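Local coordinates for probable adenylyl-sulfate kinase (Synechocystis sp., PDB 5CB8), which catalyses the ATP-dependent phosphorylation of adenosine 5'-phosphosulfate to 3'-phosphoadenylyl sulfate in the sulfur assimilation pathway, at residues 28-33 against 125-130; 107-112 against 160-165. All blocks are in the same frame, centred on the assembly; numbering follows the deposited sequence.

In the fold
Contact 1 pairs two neighbouring strands at the heart of the parallel sheet, whereas contact 2 fastens the start of helix 109-119 to the loop ahead of strand 169-171. Their centres lie about 10 Å apart, and they meet at Thr-31, whose OG1 is 2.9 Å from OH of Tyr-161, a probable hydrogen bond, and whose CG2 packs 3.6 Å from CG of Pro-164. Both border the probable active site: Ser-106, the probable phosphoserine position, adjoins each of them. Gly-32 and Leu-33 of contact 1 belong to the ATP site inferred from relatives, and the side chain of Pro-107 in contact 2 comes within about 3 Å of bound adenosine-5'-phosphosulfate at nearest atoms.

Contact 1 of 2, residues 28-33 against 125-130; sequences IWLTGL and VFVNAP
Leu-30 and Val-125 lie alongside each other and point the same way, with CD1 of Leu-30 3.8 Å from CB of Val-125. The valine's CG2, set beside its own backbone N (CG1 being anti to it, chi1 -179°), reaches back to CG2 of Ile-28, 3.9 Å away. Val-127 approaches the leucine at a slant instead, its CG2 fitting against CG of Leu-30 at 3.8 Å. On this face Leu-30 and Val-127 pack on helix 38-50, and Ile-28 and Val-125 on helix 178-191.

The backbones supply the parallel ladder. Val-125 N donates to Trp-29 O, Thr-31 N donates to Val-125 O at 3.0 Å, and Val-127 N to Thr-31 O. This is the central part of the 2-3-1-4-5 sheet of a P-loop kinase, where strand 26-31 runs directly into the nucleotide-binding loop.

On the other face, Thr-31 puts CG2 between its backbone N and carbonyl carbon, 3.5 Å from Val-125 O, while OG1 is hydrogen-bonded to Ile-105 O. The ring of Phe-126 has Thr-31 O at its edge, in plane, and Asn-128 CB over its centre. NE1 of Trp-29 is hydrogen-bonded to OG of Ser-106. Past the strands the two segments diverge, and a water accepting from Leu-33 N donates to Val-127 O at 2.6 Å; Leu-33 CD1 touches Ala-129 O.

Contact 2 of 2, residues 107-112 against 160-165; sequences PYAAIR and PYEPPT
The guanidinium of Arg-112 is sandwiched: CD of Pro-164 lies over one face, 3.5 Å from NH2, and CA of Ala-109 sits off-centre over the opposite one. At the edge, NH1 and NH2 converge end-on on a single atom, the carbonyl O of Glu-162, each at 2.9 Å and with that oxygen only 8° out of the guanidinium plane. A bend at chi3 (-52°) brings the group round to this carbonyl. Two further bonds fix its rotation, NH1 to Ser-106 O and NE in a salt bridge to Glu-124.

The ring of Tyr-108 stands nearly upright to the carboxylate of Glu-162, their planes 80° apart. Tyr-108 and Pro-160 meet at a slant, OH of Tyr-108 coming up to the CG-CD edge of Pro-160, 3.4 Å from CG. The Tyr-108 ring also makes a cation-pi contact with Lys-76. CD1 of Tyr-161 meets CA of Pro-107 obliquely at 3.6 Å.

Glu-162 is held at both ends: its N donates to Pro-107 O in the carbonyl plane, and OE1 takes Ala-109 N at 2.9 Å on its anti side. A water carries OE1 on to Ala-110 N. So placed, the Glu-162 carboxylate is probably stabilised by the helix dipole. The arrangement ties the N-terminus of helix 109-119, which begins just beyond the probable phosphoserine Ser-106, to the loop of residues 160-165, beside the adenosine-5'-phosphosulfate pocket of an APS kinase.

Contact 1 of 2, residues 28-33 against 125-130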
loop_
_atom_site.group_PDB
_atom_site.type_symbol
_atom_site.label_atom_id
_atom_site.label_comp_id
_atom_site.label_asym_id
_atom_site.label_seq_id
_atom_site.Cartn_x
_atom_site.Cartn_y
_atom_site.Cartn_z
ATOM N N ILE B 28 -11.900 -5.352 7.277
ATOM C CA ILE B 28 -13.248 -5.837 7.004
ATOM C C ILE B 28 -13.334 -6.060 5.497
ATOM O O ILE B 28 -13.287 -5.098 4.723
ATOM C CB ILE B 28 -14.303 -4.813 7.471
ATOM C CG1 ILE B 28 -14.095 -4.490 8.960
ATOM C CG2 ILE B 28 -15.727 -5.330 7.214
ATOM C CD1 ILE B 28 -14.885 -3.291 9.436
ATOM N N TRP B 29 -13.444 -7.326 5.085
ATOM C CA TRP B 29 -13.225 -7.707 3.689
ATOM C C TRP B 29 -14.517 -8.145 3.000
ATOM O O TRP B 29 -15.015 -9.250 3.243
ATOM C CB TRP B 29 -12.192 -8.843 3.601
ATOM C CG TRP B 29 -11.729 -9.133 2.200
ATOM C CD1 TRP B 29 -12.421 -9.801 1.225
ATOM C CD2 TRP B 29 -10.473 -8.758 1.612
ATOM N NE1 TRP B 29 -11.672 -9.862 0.070
ATOM C CE2 TRP B 29 -10.475 -9.229 0.284
ATOM C CE3 TRP B 29 -9.350 -8.065 2.089
ATOM C CZ2 TRP B 29 -9.399 -9.025 -0.582
ATOM C CZ3 TRP B 29 -8.277 -7.871 1.230
ATOM C CH2 TRP B 29 -8.307 -8.352 -0.090
ATOM N N LEU B 30 -15.050 -7.281 2.137
ATOM C CA LEU B 30 -16.294 -7.584 1.436
ATOM C C LEU B 30 -16.002 -8.248 0.086
ATOM O O LEU B 30 -15.345 -7.664 -0.785
ATOM C CB LEU B 30 -17.136 -6.316 1.242
ATOM C CG LEU B 30 -18.011 -5.918 2.440
ATOM C CD1 LEU B 30 -17.174 -5.597 3.661
ATOM C CD2 LEU B 30 -18.911 -4.732 2.116
ATOM N N THR B 31 -16.488 -9.478 -0.071
ATOM C CA THR B 31 -16.316 -10.233 -1.298
ATOM C C THR B 31 -17.695 -10.555 -1.881
ATOM O O THR B 31 -18.663 -10.690 -1.140
ATOM C CB THR B 31 -15.523 -11.540 -1.021
ATOM O OG1 THR B 31 -15.395 -12.303 -2.223
ATOM C CG2 THR B 31 -16.216 -12.386 0.042
ATOM N N GLY B 32 -17.793 -10.668 -3.203
ATOM C CA GLY B 32 -19.075 -10.984 -3.816
ATOM C C GLY B 32 -19.104 -10.593 -5.280
ATOM O O GLY B 32 -18.180 -9.933 -5.759
ATOM N N LEU B 33 -20.171 -10.976 -5.984
ATOM C CA LEU B 33 -20.279 -10.730 -7.429
ATOM C C LEU B 33 -20.295 -9.247 -7.760
ATOM O O LEU B 33 -20.605 -8.417 -6.901
ATOM C CB LEU B 33 -21.570 -11.356 -7.973
ATOM C CG LEU B 33 -21.697 -12.878 -7.831
ATOM C CD1 LEU B 33 -23.037 -13.356 -8.380
ATOM C CD2 LEU B 33 -20.544 -13.548 -8.570
ATOM N N VAL B 125 -16.627 -10.764 4.884
ATOM C CA VAL B 125 -18.041 -10.469 4.737
ATOM C C VAL B 125 -18.478 -10.925 3.345
ATOM O O VAL B 125 -18.004 -10.395 2.340
ATOM C CB VAL B 125 -18.304 -8.959 4.918
ATOM C CG1 VAL B 125 -19.795 -8.651 4.788
ATOM C CG2 VAL B 125 -17.784 -8.485 6.284
ATOM N N PHE B 126 -19.353 -11.929 3.287
ATOM C CA PHE B 126 -19.878 -12.427 2.013
ATOM C C PHE B 126 -21.087 -11.578 1.616
ATOM O O PHE B 126 -22.165 -11.712 2.193
ATOM C CB PHE B 126 -20.296 -13.898 2.167
ATOM C CG PHE B 126 -20.798 -14.547 0.895
ATOM C CD1 PHE B 126 -20.598 -13.953 -0.347
ATOM C CD2 PHE B 126 -21.471 -15.761 0.954
ATOM C CE1 PHE B 126 -21.064 -14.554 -1.508
ATOM C CE2 PHE B 126 -21.935 -16.373 -0.201
ATOM C CZ PHE B 126 -21.730 -15.763 -1.439
ATOM N N VAL B 127 -20.893 -10.684 0.653
ATOM C CA VAL B 127 -21.998 -9.929 0.088
ATOM C C VAL B 127 -22.612 -10.802 -0.990
ATOM O O VAL B 127 -22.090 -10.890 -2.116
ATOM C CB VAL B 127 -21.519 -8.589 -0.479
ATOM C CG1 VAL B 127 -22.714 -7.770 -0.958
ATOM C CG2 VAL B 127 -20.756 -7.819 0.598
ATOM N N ASN B 128 -23.716 -11.460 -0.629
ATOM C CA ASN B 128 -24.279 -12.546 -1.417
ATOM C C ASN B 128 -25.577 -12.138 -2.105
ATOM O O ASN B 128 -26.632 -12.090 -1.468
ATOM C CB ASN B 128 -24.529 -13.741 -0.482
ATOM C CG ASN B 128 -25.093 -14.965 -1.193
ATOM O OD1 ASN B 128 -25.192 -15.013 -2.424
ATOM N ND2 ASN B 128 -25.441 -15.982 -0.406
ATOM N N ALA B 129 -25.497 -11.840 -3.400
ATOM C CA ALA B 129 -26.686 -11.619 -4.223
ATOM C C ALA B 129 -26.718 -12.671 -5.326
ATOM O O ALA B 129 -25.670 -13.057 -5.835
ATOM C CB ALA B 129 -26.660 -10.219 -4.827
ATOM N N PRO B 130 -27.918 -13.133 -5.710
ATOM C CA PRO B 130 -27.989 -14.144 -6.772
ATOM C C PRO B 130 -27.442 -13.583 -8.078
ATOM O O PRO B 130 -27.598 -12.382 -8.333
ATOM C CB PRO B 130 -29.489 -14.394 -6.913
ATOM C CG PRO B 130 -30.062 -14.028 -5.567
ATOM C CD PRO B 130 -29.239 -12.850 -5.123
HETATM O O HOH W 1 -22.366 -12.104 -4.438
#

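Contact 2 of 2, residues 107-112 against 160-165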
loop_
_atom_site.group_PDB
_atom_site.type_symbol
_atom_site.label_atom_id
_atom_site.label_comp_id
_atom_site.label_asym_id
_atom_site.label_seq_id
_atom_site.Cartn_x
_atom_site.Cartn_y
_atom_site.Cartn_z
ATOM N N PRO B 107 -12.535 -13.301 -6.143
ATOM C CA PRO B 107 -13.324 -14.498 -6.451
ATOM C C PRO B 107 -12.645 -15.800 -6.050
ATOM O O PRO B 107 -13.316 -16.829 -6.051
ATOM C CB PRO B 107 -13.466 -14.431 -7.972
ATOM C CG PRO B 107 -12.203 -13.740 -8.424
ATOM C CD PRO B 107 -11.909 -12.719 -7.346
ATOM N N TYR B 108 -11.360 -15.769 -5.707
ATOM C CA TYR B 108 -10.675 -17.004 -5.308
ATOM C C TYR B 108 -10.551 -17.189 -3.792
ATOM O O TYR B 108 -9.863 -16.415 -3.108
ATOM C CB TYR B 108 -9.304 -17.104 -5.990
ATOM C CG TYR B 108 -9.437 -17.243 -7.493
ATOM C CD1 TYR B 108 -9.782 -18.462 -8.061
ATOM C CD2 TYR B 108 -9.257 -16.150 -8.333
ATOM C CE1 TYR B 108 -9.927 -18.601 -9.429
ATOM C CE2 TYR B 108 -9.401 -16.278 -9.714
ATOM C CZ TYR B 108 -9.735 -17.508 -10.251
ATOM O OH TYR B 108 -9.878 -17.657 -11.619
ATOM N N ALA B 109 -11.196 -18.238 -3.278
ATOM C CA ALA B 109 -11.210 -18.517 -1.840
ATOM C C ALA B 109 -9.812 -18.693 -1.240
ATOM O O ALA B 109 -9.530 -18.180 -0.151
ATOM C CB ALA B 109 -12.079 -19.746 -1.543
ATOM N N ALA B 110 -8.938 -19.426 -1.930
ATOM C CA ALA B 110 -7.596 -19.679 -1.396
ATOM C C ALA B 110 -6.808 -18.381 -1.212
ATOM O O ALA B 110 -5.994 -18.264 -0.296
ATOM C CB ALA B 110 -6.825 -20.652 -2.294
ATOM N N ILE B 111 -7.032 -17.418 -2.098
ATOM C CA ILE B 111 -6.374 -16.115 -1.989
ATOM C C ILE B 111 -6.967 -15.292 -0.835
ATOM O O ILE B 111 -6.228 -14.664 -0.074
ATOM C CB ILE B 111 -6.503 -15.308 -3.284
ATOM C CG1 ILE B 111 -5.907 -16.092 -4.463
ATOM C CG2 ILE B 111 -5.820 -13.945 -3.128
ATOM C CD1 ILE B 111 -4.410 -16.309 -4.349
ATOM N N ARG B 112 -8.291 -15.290 -0.696
ATOM C CA ARG B 112 -8.910 -14.610 0.458
ATOM C C ARG B 112 -8.378 -15.192 1.764
ATOM O O ARG B 112 -8.126 -14.461 2.728
ATOM C CB ARG B 112 -10.440 -14.727 0.419
ATOM C CG ARG B 112 -11.086 -14.027 -0.788
ATOM C CD ARG B 112 -12.618 -13.921 -0.637
ATOM N NE ARG B 112 -13.236 -15.214 -0.330
ATOM C CZ ARG B 112 -13.846 -15.996 -1.217
ATOM N NH1 ARG B 112 -13.937 -15.629 -2.486
ATOM N NH2 ARG B 112 -14.368 -17.155 -0.833
ATOM N N PRO B 160 -14.477 -17.735 -12.616
ATOM C CA PRO B 160 -14.996 -18.300 -11.364
ATOM C C PRO B 160 -15.470 -17.265 -10.350
ATOM O O PRO B 160 -14.963 -16.140 -10.318
ATOM C CB PRO B 160 -13.776 -19.031 -10.777
ATOM C CG PRO B 160 -12.849 -19.250 -11.928
ATOM C CD PRO B 160 -13.051 -18.052 -12.821
ATOM N N TYR B 161 -16.449 -17.640 -9.530
ATOM C CA TYR B 161 -16.621 -16.980 -8.240
ATOM C C TYR B 161 -16.777 -18.093 -7.226
ATOM O O TYR B 161 -17.685 -18.929 -7.338
ATOM C CB TYR B 161 -17.814 -16.008 -8.158
ATOM C CG TYR B 161 -17.835 -15.398 -6.768
ATOM C CD1 TYR B 161 -16.920 -14.403 -6.419
ATOM C CD2 TYR B 161 -18.695 -15.873 -5.782
ATOM C CE1 TYR B 161 -16.890 -13.875 -5.136
ATOM C CE2 TYR B 161 -18.669 -15.358 -4.503
ATOM C CZ TYR B 161 -17.764 -14.362 -4.185
ATOM O OH TYR B 161 -17.736 -13.843 -2.904
ATOM N N GLU B 162 -15.875 -18.123 -6.256
ATOM C CA GLU B 162 -15.894 -19.166 -5.238
ATOM C C GLU B 162 -16.428 -18.579 -3.937
ATOM O O GLU B 162 -15.723 -17.846 -3.246
ATOM C CB GLU B 162 -14.480 -19.722 -5.034
ATOM C CG GLU B 162 -13.839 -20.236 -6.326
ATOM C CD GLU B 162 -12.405 -20.703 -6.138
ATOM O OE1 GLU B 162 -11.783 -20.343 -5.113
ATOM O OE2 GLU B 162 -11.888 -21.426 -7.021
ATOM N N PRO B 163 -17.684 -18.900 -3.601
ATOM C CA PRO B 163 -18.317 -18.244 -2.452
ATOM C C PRO B 163 -17.703 -18.678 -1.128
ATOM O O PRO B 163 -17.335 -19.844 -0.976
ATOM C CB PRO B 163 -19.770 -18.726 -2.536
ATOM C CG PRO B 163 -19.694 -20.033 -3.252
ATOM C CD PRO B 163 -18.574 -19.885 -4.247
ATOM N N PRO B 164 -17.574 -17.741 -0.180
ATOM C CA PRO B 164 -17.104 -18.089 1.162
ATOM C C PRO B 164 -17.938 -19.223 1.754
ATOM O O PRO B 164 -19.161 -19.221 1.620
ATOM C CB PRO B 164 -17.352 -16.798 1.946
ATOM C CG PRO B 164 -17.123 -15.733 0.938
ATOM C CD PRO B 164 -17.732 -16.284 -0.344
ATOM N N THR B 165 -17.284 -20.193 2.377
ATOM C CA THR B 165 -18.010 -21.291 3.000
ATOM C C THR B 165 -18.207 -21.023 4.487
ATOM O O THR B 165 -19.111 -21.581 5.117
ATOM C CB THR B 165 -17.275 -22.623 2.816
ATOM O OG1 THR B 165 -15.908 -22.470 3.226
ATOM C CG2 THR B 165 -17.328 -23.060 1.348
HETATM O O HOH W 2 -9.176 -20.715 -4.451
#